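Local coordinates for uncharacterized protein ABO_0056 (Alcanivorax borkumensis, PDB 3H35), which is of unknown function but, as a member of the Abi-alpha (DUF4393) family, may take part in abortive infection, a bacterial defence against phages, at residues 43-46 with 47-51; 112-116 with 117-121; 165-168 with 169-172. All coordinates share one frame; numbering follows the deposited sequence. Where two conformers were deposited one is given.

The contacts follow one another along the chain: in helix 42-52, where helix 106-115 passes into strand 119-123, and at the start of helix 166-175. Their centres lie about 15 Å apart for contacts 1 and 2, about 12 Å for 1 and 3 and about 10 Å for 2 and 3. His50 of contact 1 bonds to Gln116 of contact 2, Ser165 of contact 3 meets Gly117 and Leu118, and Leu171 packs against both other contacts. The first and last helices of the modelled chain are thereby tied to the turn leading into strand 119-123, an outer strand of the antiparallel sheet within this chain. All three contacts also touch a second subunit, so this region helps build the oligomer.

Contact 1 of 3, residues 43-46 with 47-51; sequences QTML and VERHL
Leu46 and Arg49 run side by side, and the methyl CD2 of Leu46 makes an oblique van der Waals contact with the guanidinium, 3.3 Å from NH2 of Arg49. Val47 uses its branches on the backbone, CG2 standing 3.3 Å from Thr44 O and CG1 3.4 Å from Gln43 O; a beta-branched residue fills this space close to the helix.

Four backbone bonds of helix 42-52 join the two segments in the alpha-helical i to i+4 pattern: Val47 N to Gln43 O, Glu48 N to Thr44 O, Arg49 N to Met45 O (present as selenomethionine) and His50 N to Leu46 O. That of Glu48 is the straightest (N-H...O 167°). A wider pi-type turn overlaps this stretch at 48-51.

Among the polar groups, Arg49 NH2 donates to His50 NE2 at 3.3 Å. The imidazole nitrogen lies in the guanidinium plane, whereas the donor is tilted 23° out of the ring plane. Arg49 reaches it by bending at chi3 (83°), and its CG covers one face of the imidazole. A long, flexible arginine can also reach outward: NH1 forms a salt bridge with Glu58 of the second subunit, while His50 ND1 bonds to Gln116 of its own chain.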
loop_
_atom_site.group_PDB
_atom_site.type_symbol
_atom_site.label_atom_id
_atom_site.label_comp_id
_atom_site.label_asym_id
_atom_site.label_seq_id
_atom_site.Cartn_x
_atom_site.Cartn_y
_atom_site.Cartn_z
ATOM N N GLN A 43 19.881 -9.318 -3.434
ATOM C CA GLN A 43 19.466 -9.981 -2.202
ATOM C C GLN A 43 19.652 -9.066 -0.995
ATOM O O GLN A 43 18.761 -8.923 -0.148
ATOM C CB GLN A 43 20.310 -11.230 -2.024
ATOM C CG GLN A 43 19.967 -11.986 -0.801
ATOM C CD GLN A 43 20.678 -13.323 -0.747
ATOM O OE1 GLN A 43 20.751 -14.035 -1.764
ATOM N NE2 GLN A 43 21.215 -13.673 0.440
ATOM N N THR A 44 20.830 -8.449 -0.946
ATOM C CA THR A 44 21.208 -7.617 0.158
ATOM C C THR A 44 20.354 -6.371 0.152
ATOM O O THR A 44 19.833 -5.984 1.198
ATOM C CB THR A 44 22.716 -7.261 0.097
ATOM O OG1 THR A 44 23.452 -8.488 0.044
ATOM C CG2 THR A 44 23.174 -6.471 1.342
HETATM N N MSE A 45 20.203 -5.733 -1.009
HETATM C CA MSE A 45 19.324 -4.577 -1.100
HETATM C C MSE A 45 17.887 -4.922 -0.687
HETATM O O MSE A 45 17.248 -4.137 0.006
HETATM C CB MSE A 45 19.336 -3.975 -2.500
HETATM C CG MSE A 45 18.259 -2.901 -2.726
HETATM SE SE MSE A 45 18.650 -1.126 -1.945
HETATM C CE MSE A 45 19.991 -0.553 -3.238
ATOM N N LEU A 46 17.400 -6.106 -1.059
ATOM C CA LEU A 46 16.025 -6.480 -0.737
ATOM C C LEU A 46 15.852 -6.582 0.767
ATOM O O LEU A 46 14.902 -6.014 1.315
ATOM C CB LEU A 46 15.606 -7.780 -1.416
ATOM C CG LEU A 46 15.326 -7.667 -2.931
ATOM C CD1 LEU A 46 15.289 -9.049 -3.568
ATOM C CD2 LEU A 46 14.079 -6.893 -3.237
ATOM N N VAL A 47 16.785 -7.251 1.445
ATOM C CA VAL A 47 16.650 -7.400 2.883
ATOM C C VAL A 47 16.912 -6.062 3.600
ATOM O O VAL A 47 16.207 -5.741 4.583
ATOM C CB VAL A 47 17.505 -8.563 3.486
ATOM C CG1 VAL A 47 17.210 -9.914 2.753
ATOM C CG2 VAL A 47 18.951 -8.216 3.449
ATOM N N GLU A 48 17.853 -5.248 3.122
ATOM C CA GLU A 48 18.019 -3.923 3.745
ATOM C C GLU A 48 16.747 -3.106 3.678
ATOM O O GLU A 48 16.315 -2.503 4.652
ATOM C CB GLU A 48 19.079 -3.093 3.055
ATOM C CG GLU A 48 20.452 -3.377 3.532
ATOM C CD GLU A 48 20.526 -3.264 5.055
ATOM O OE1 GLU A 48 20.283 -2.112 5.564
ATOM O OE2 GLU A 48 20.762 -4.342 5.708
ATOM N N ARG A 49 16.201 -3.058 2.479
ATOM C CA ARG A 49 15.092 -2.194 2.165
ATOM C C ARG A 49 13.792 -2.629 2.869
ATOM O O ARG A 49 13.005 -1.801 3.304
ATOM C CB ARG A 49 14.936 -2.256 0.647
ATOM C CG ARG A 49 13.955 -1.419 0.053
ATOM C CD ARG A 49 14.040 -1.536 -1.483
ATOM N NE ARG A 49 13.321 -2.687 -2.012
ATOM C CZ ARG A 49 13.315 -3.011 -3.299
ATOM N NH1 ARG A 49 14.052 -2.324 -4.161
ATOM N NH2 ARG A 49 12.596 -4.040 -3.719
ATOM N N HIS A 50 13.552 -3.924 2.982
ATOM C CA HIS A 50 12.295 -4.387 3.531
ATOM C C HIS A 50 12.380 -4.883 4.964
ATOM O O HIS A 50 11.383 -4.835 5.637
ATOM C CB HIS A 50 11.674 -5.453 2.647
ATOM C CG HIS A 50 11.329 -4.950 1.283
ATOM N ND1 HIS A 50 10.441 -3.915 1.082
ATOM C CD2 HIS A 50 11.770 -5.311 0.057
ATOM C CE1 HIS A 50 10.330 -3.673 -0.215
ATOM N NE2 HIS A 50 11.112 -4.519 -0.861
ATOM N N LEU A 51 13.539 -5.355 5.432
ATOM C CA LEU A 51 13.636 -5.934 6.790
ATOM C C LEU A 51 14.472 -5.029 7.697
ATOM O O LEU A 51 14.046 -4.735 8.791
ATOM C CB LEU A 51 14.241 -7.361 6.805
ATOM C CG LEU A 51 13.434 -8.450 6.095
ATOM C CD1 LEU A 51 14.153 -9.806 6.257
ATOM C CD2 LEU A 51 11.937 -8.443 6.572
#

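Contact 2 of 3, residues 112-116 with 117-121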
loop_
_atom_site.group_PDB
_atom_site.type_symbol
_atom_site.label_atom_id
_atom_site.label_comp_id
_atom_site.label_asym_id
_atom_site.label_seq_id
_atom_site.Cartn_x
_atom_site.Cartn_y
_atom_site.Cartn_z
ATOM N N HIS A 112 1.941 -0.908 8.246
ATOM C CA HIS A 112 3.212 -1.024 7.546
ATOM C C HIS A 112 3.524 -2.461 7.073
ATOM O O HIS A 112 3.916 -2.643 5.932
ATOM C CB HIS A 112 4.353 -0.531 8.458
ATOM C CG HIS A 112 5.698 -0.453 7.775
ATOM N ND1 HIS A 112 6.041 0.561 6.911
ATOM C CD2 HIS A 112 6.770 -1.280 7.826
ATOM C CE1 HIS A 112 7.268 0.370 6.472
ATOM N NE2 HIS A 112 7.733 -0.752 7.005
ATOM N N LEU A 113 3.379 -3.463 7.943
ATOM C CA LEU A 113 3.649 -4.859 7.559
ATOM C C LEU A 113 2.765 -5.288 6.389
ATOM O O LEU A 113 3.235 -5.929 5.458
ATOM C CB LEU A 113 3.443 -5.827 8.742
ATOM C CG LEU A 113 4.457 -5.678 9.882
ATOM C CD1 LEU A 113 4.056 -6.545 11.074
ATOM C CD2 LEU A 113 5.885 -6.017 9.375
ATOM N N PHE A 114 1.500 -4.914 6.431
ATOM C CA PHE A 114 0.567 -5.164 5.293
ATOM C C PHE A 114 0.963 -4.364 4.074
ATOM O O PHE A 114 0.993 -4.936 2.996
ATOM C CB PHE A 114 -0.934 -4.913 5.630
ATOM C CG PHE A 114 -1.573 -6.079 6.356
ATOM C CD1 PHE A 114 -2.114 -7.144 5.657
ATOM C CD2 PHE A 114 -1.566 -6.135 7.738
ATOM C CE1 PHE A 114 -2.701 -8.238 6.340
ATOM C CE2 PHE A 114 -2.105 -7.229 8.412
ATOM C CZ PHE A 114 -2.687 -8.280 7.696
ATOM N N ALA A 115 1.291 -3.077 4.234
ATOM C CA ALA A 115 1.561 -2.234 3.049
ATOM C C ALA A 115 2.784 -2.791 2.339
ATOM O O ALA A 115 2.886 -2.715 1.104
ATOM C CB ALA A 115 1.763 -0.748 3.398
ATOM N N GLN A 116 3.703 -3.350 3.131
ATOM C CA GLN A 116 4.950 -3.911 2.606
ATOM C C GLN A 116 4.805 -5.367 2.066
ATOM O O GLN A 116 5.763 -5.935 1.564
ATOM C CB GLN A 116 6.029 -3.848 3.683
ATOM C CG GLN A 116 6.603 -2.486 3.907
ATOM C CD GLN A 116 7.521 -2.113 2.803
ATOM O OE1 GLN A 116 8.634 -2.629 2.719
ATOM N NE2 GLN A 116 7.065 -1.228 1.923
ATOM N N GLY A 117 3.625 -5.959 2.195
ATOM C CA GLY A 117 3.352 -7.279 1.646
ATOM C C GLY A 117 3.989 -8.395 2.463
ATOM O O GLY A 117 4.162 -9.493 1.968
ATOM N N LEU A 118 4.307 -8.112 3.730
ATOM C CA LEU A 118 5.068 -9.026 4.561
ATOM C C LEU A 118 4.183 -10.015 5.318
ATOM O O LEU A 118 4.682 -11.046 5.773
ATOM C CB LEU A 118 5.945 -8.245 5.566
ATOM C CG LEU A 118 7.038 -7.349 4.975
ATOM C CD1 LEU A 118 7.900 -6.616 6.046
ATOM C CD2 LEU A 118 7.911 -8.166 3.984
ATOM N N VAL A 119 2.896 -9.682 5.469
ATOM C CA VAL A 119 1.929 -10.496 6.193
ATOM C C VAL A 119 0.630 -10.591 5.375
ATOM O O VAL A 119 0.411 -9.795 4.444
ATOM C CB VAL A 119 1.619 -9.885 7.559
ATOM C CG1 VAL A 119 2.886 -9.832 8.456
ATOM C CG2 VAL A 119 0.956 -8.482 7.441
ATOM N N ILE A 120 -0.225 -11.537 5.721
ATOM C CA ILE A 120 -1.536 -11.677 5.093
ATOM C C ILE A 120 -2.577 -11.860 6.170
ATOM O O ILE A 120 -2.219 -12.176 7.309
ATOM C CB ILE A 120 -1.632 -12.859 4.114
ATOM C CG1 ILE A 120 -1.213 -14.165 4.809
ATOM C CG2 ILE A 120 -0.815 -12.573 2.862
ATOM C CD1 ILE A 120 -1.428 -15.411 3.949
ATOM N N ALA A 121 -3.851 -11.640 5.796
ATOM C CA ALA A 121 -4.999 -11.910 6.643
ATOM C C ALA A 121 -5.754 -13.099 6.076
ATOM O O ALA A 121 -5.950 -13.180 4.880
ATOM C CB ALA A 121 -5.921 -10.683 6.728
#
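Leu118 N bonds to Leu113 O at 3.0 Å, almost in line with that carbonyl, and Gly117 N bonds to Phe114 O at 2.9 Å from well above the carbonyl plane. These two amides, turned back to carbonyls of the last turn, make the Schellman motif that ends helix 106-115. Gly117 has a positive phi of 75°, a conformation that glycine takes easily because it lacks a CB.

The aromatic contact is a CH-pi interaction. Val119 CG2 sits over the centre of the Phe114 ring, 3.4 Å from its centroid and only 9° off the normal. The ring gets there with chi1 at -81°, which sets CG beside the backbone N and lets the flat group reach under the strand. Ala121 N lies at the ring edge, in plane, 3.6 Å from Phe114 CE1.

Aliphatic packing completes the turn. Leu113 and Leu118 cross at about a right angle, with CD2 of Leu113 3.9 Å from CD1 of Leu118, and Leu113 CB meets Val119 CG2 at the same distance. Branched apolar residues suit this inward-facing side.

Helix 56-65 covers Leu113, Leu118 and Val119, while strand 156-164, paired with strand 119-123, brings Leu162 against Phe114 and Val119, and strand 71-77 adds Leu73 beside Phe114 and Ala121.

Contact 3 of 3, residues 165-168 with 169-172; sequences SPLG and RQLW
Ser165 is the N-cap of helix 166-175, the last helix of the modelled chain, and its hydroxyl oxygen accepts a bond from Gly168 N at 2.9 Å. The short side chain suits this place, since OG can reach forward to an amide with no earlier carbonyl partner within the helix; the same OG is also hydrogen-bonded to Gly117 O, in the turn before strand 119-123. Pro166 fits the next position, where lacking an amide hydrogen costs nothing.

Regular helical bonds cross to residues 169-172: Arg169 N to Ser165 O, Gln170 N to Pro166 O, Leu171 N to Leu167 O and Trp172 N to Gly168 O. Leu171 lays CB and CG along the Leu167 carbonyl, each 3.5 Å from its oxygen, and packs on Leu46 and His50 of helix 42-52. Gln170 is extended beyond CG and reaches outward to the backbone of Asp104 in the second subunit.

Arg169 doubles back along the first turn. With CG anti to its own N (chi1 -177°) and the chain bent at chi3, the guanidinium turns one face to Ser165 O. NH1, which forms a salt bridge with Glu147 of the second subunit, lies 3.6 Å from Pro166 CA.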
loop_
_atom_site.group_PDB
_atom_site.type_symbol
_atom_site.label_atom_id
_atom_site.label_comp_id
_atom_site.label_asym_id
_atom_site.label_seq_id
_atom_site.Cartn_x
_atom_site.Cartn_y
_atom_site.Cartn_z
ATOM N N SER A 165 3.348 -13.693 5.062
ATOM C CA SER A 165 3.071 -13.901 3.632
ATOM C C SER A 165 4.232 -14.668 2.984
ATOM O O SER A 165 5.321 -14.730 3.544
ATOM C CB SER A 165 2.941 -12.557 2.930
ATOM O OG SER A 165 4.202 -11.922 2.753
ATOM N N PRO A 166 4.015 -15.218 1.790
ATOM C CA PRO A 166 5.087 -15.809 0.971
ATOM C C PRO A 166 6.261 -14.859 0.749
ATOM O O PRO A 166 7.415 -15.274 0.726
ATOM C CB PRO A 166 4.394 -16.077 -0.364
ATOM C CG PRO A 166 2.982 -16.268 -0.021
ATOM C CD PRO A 166 2.713 -15.304 1.125
ATOM N N LEU A 167 5.963 -13.569 0.586
ATOM C CA LEU A 167 7.012 -12.603 0.368
ATOM C C LEU A 167 7.783 -12.391 1.657
ATOM O O LEU A 167 9.014 -12.265 1.650
ATOM C CB LEU A 167 6.421 -11.293 -0.162
ATOM C CG LEU A 167 5.701 -11.352 -1.534
ATOM C CD1 LEU A 167 5.091 -9.977 -1.911
ATOM C CD2 LEU A 167 6.633 -11.814 -2.664
ATOM N N GLY A 168 7.080 -12.315 2.775
ATOM C CA GLY A 168 7.769 -12.166 4.055
ATOM C C GLY A 168 8.650 -13.388 4.341
ATOM O O GLY A 168 9.789 -13.273 4.821
ATOM N N ARG A 169 8.162 -14.556 3.955
ATOM C CA ARG A 169 8.907 -15.773 4.197
ATOM C C ARG A 169 10.133 -15.787 3.310
ATOM O O ARG A 169 11.217 -16.144 3.752
ATOM C CB ARG A 169 8.003 -16.967 3.945
ATOM C CG ARG A 169 8.606 -18.343 4.218
ATOM C CD ARG A 169 7.566 -19.463 3.811
ATOM N NE ARG A 169 6.374 -19.465 4.687
ATOM C CZ ARG A 169 5.125 -19.086 4.364
ATOM N NH1 ARG A 169 4.783 -18.628 3.142
ATOM N NH2 ARG A 169 4.175 -19.164 5.305
ATOM N N GLN A 170 9.969 -15.363 2.047
ATOM C CA GLN A 170 11.075 -15.358 1.113
ATOM C C GLN A 170 12.131 -14.403 1.602
ATOM O O GLN A 170 13.308 -14.738 1.603
ATOM C CB GLN A 170 10.636 -14.935 -0.295
ATOM C CG GLN A 170 11.797 -14.903 -1.297
ATOM C CD GLN A 170 11.327 -14.558 -2.701
ATOM O OE1 GLN A 170 10.182 -14.144 -2.912
ATOM N NE2 GLN A 170 12.191 -14.784 -3.667
ATOM N N LEU A 171 11.710 -13.216 2.057
ATOM C CA LEU A 171 12.683 -12.231 2.598
ATOM C C LEU A 171 13.394 -12.735 3.871
ATOM O O LEU A 171 14.628 -12.572 4.035
ATOM C CB LEU A 171 12.003 -10.883 2.880
ATOM C CG LEU A 171 11.751 -10.036 1.619
ATOM C CD1 LEU A 171 10.712 -8.985 1.964
ATOM C CD2 LEU A 171 13.125 -9.485 1.092
ATOM N N TRP A 172 12.611 -13.331 4.768
ATOM C CA TRP A 172 13.168 -13.891 5.995
ATOM C C TRP A 172 14.237 -14.897 5.661
ATOM O O TRP A 172 15.314 -14.848 6.198
ATOM C CB TRP A 172 12.101 -14.597 6.819
ATOM C CG TRP A 172 12.509 -14.731 8.268
ATOM C CD1 TRP A 172 12.996 -15.837 8.897
ATOM C CD2 TRP A 172 12.499 -13.682 9.237
ATOM N NE1 TRP A 172 13.256 -15.543 10.215
ATOM C CE2 TRP A 172 12.951 -14.225 10.444
ATOM C CE3 TRP A 172 12.113 -12.338 9.203
ATOM C CZ2 TRP A 172 13.070 -13.461 11.602
ATOM C CZ3 TRP A 172 12.208 -11.586 10.369
ATOM C CH2 TRP A 172 12.692 -12.152 11.547
#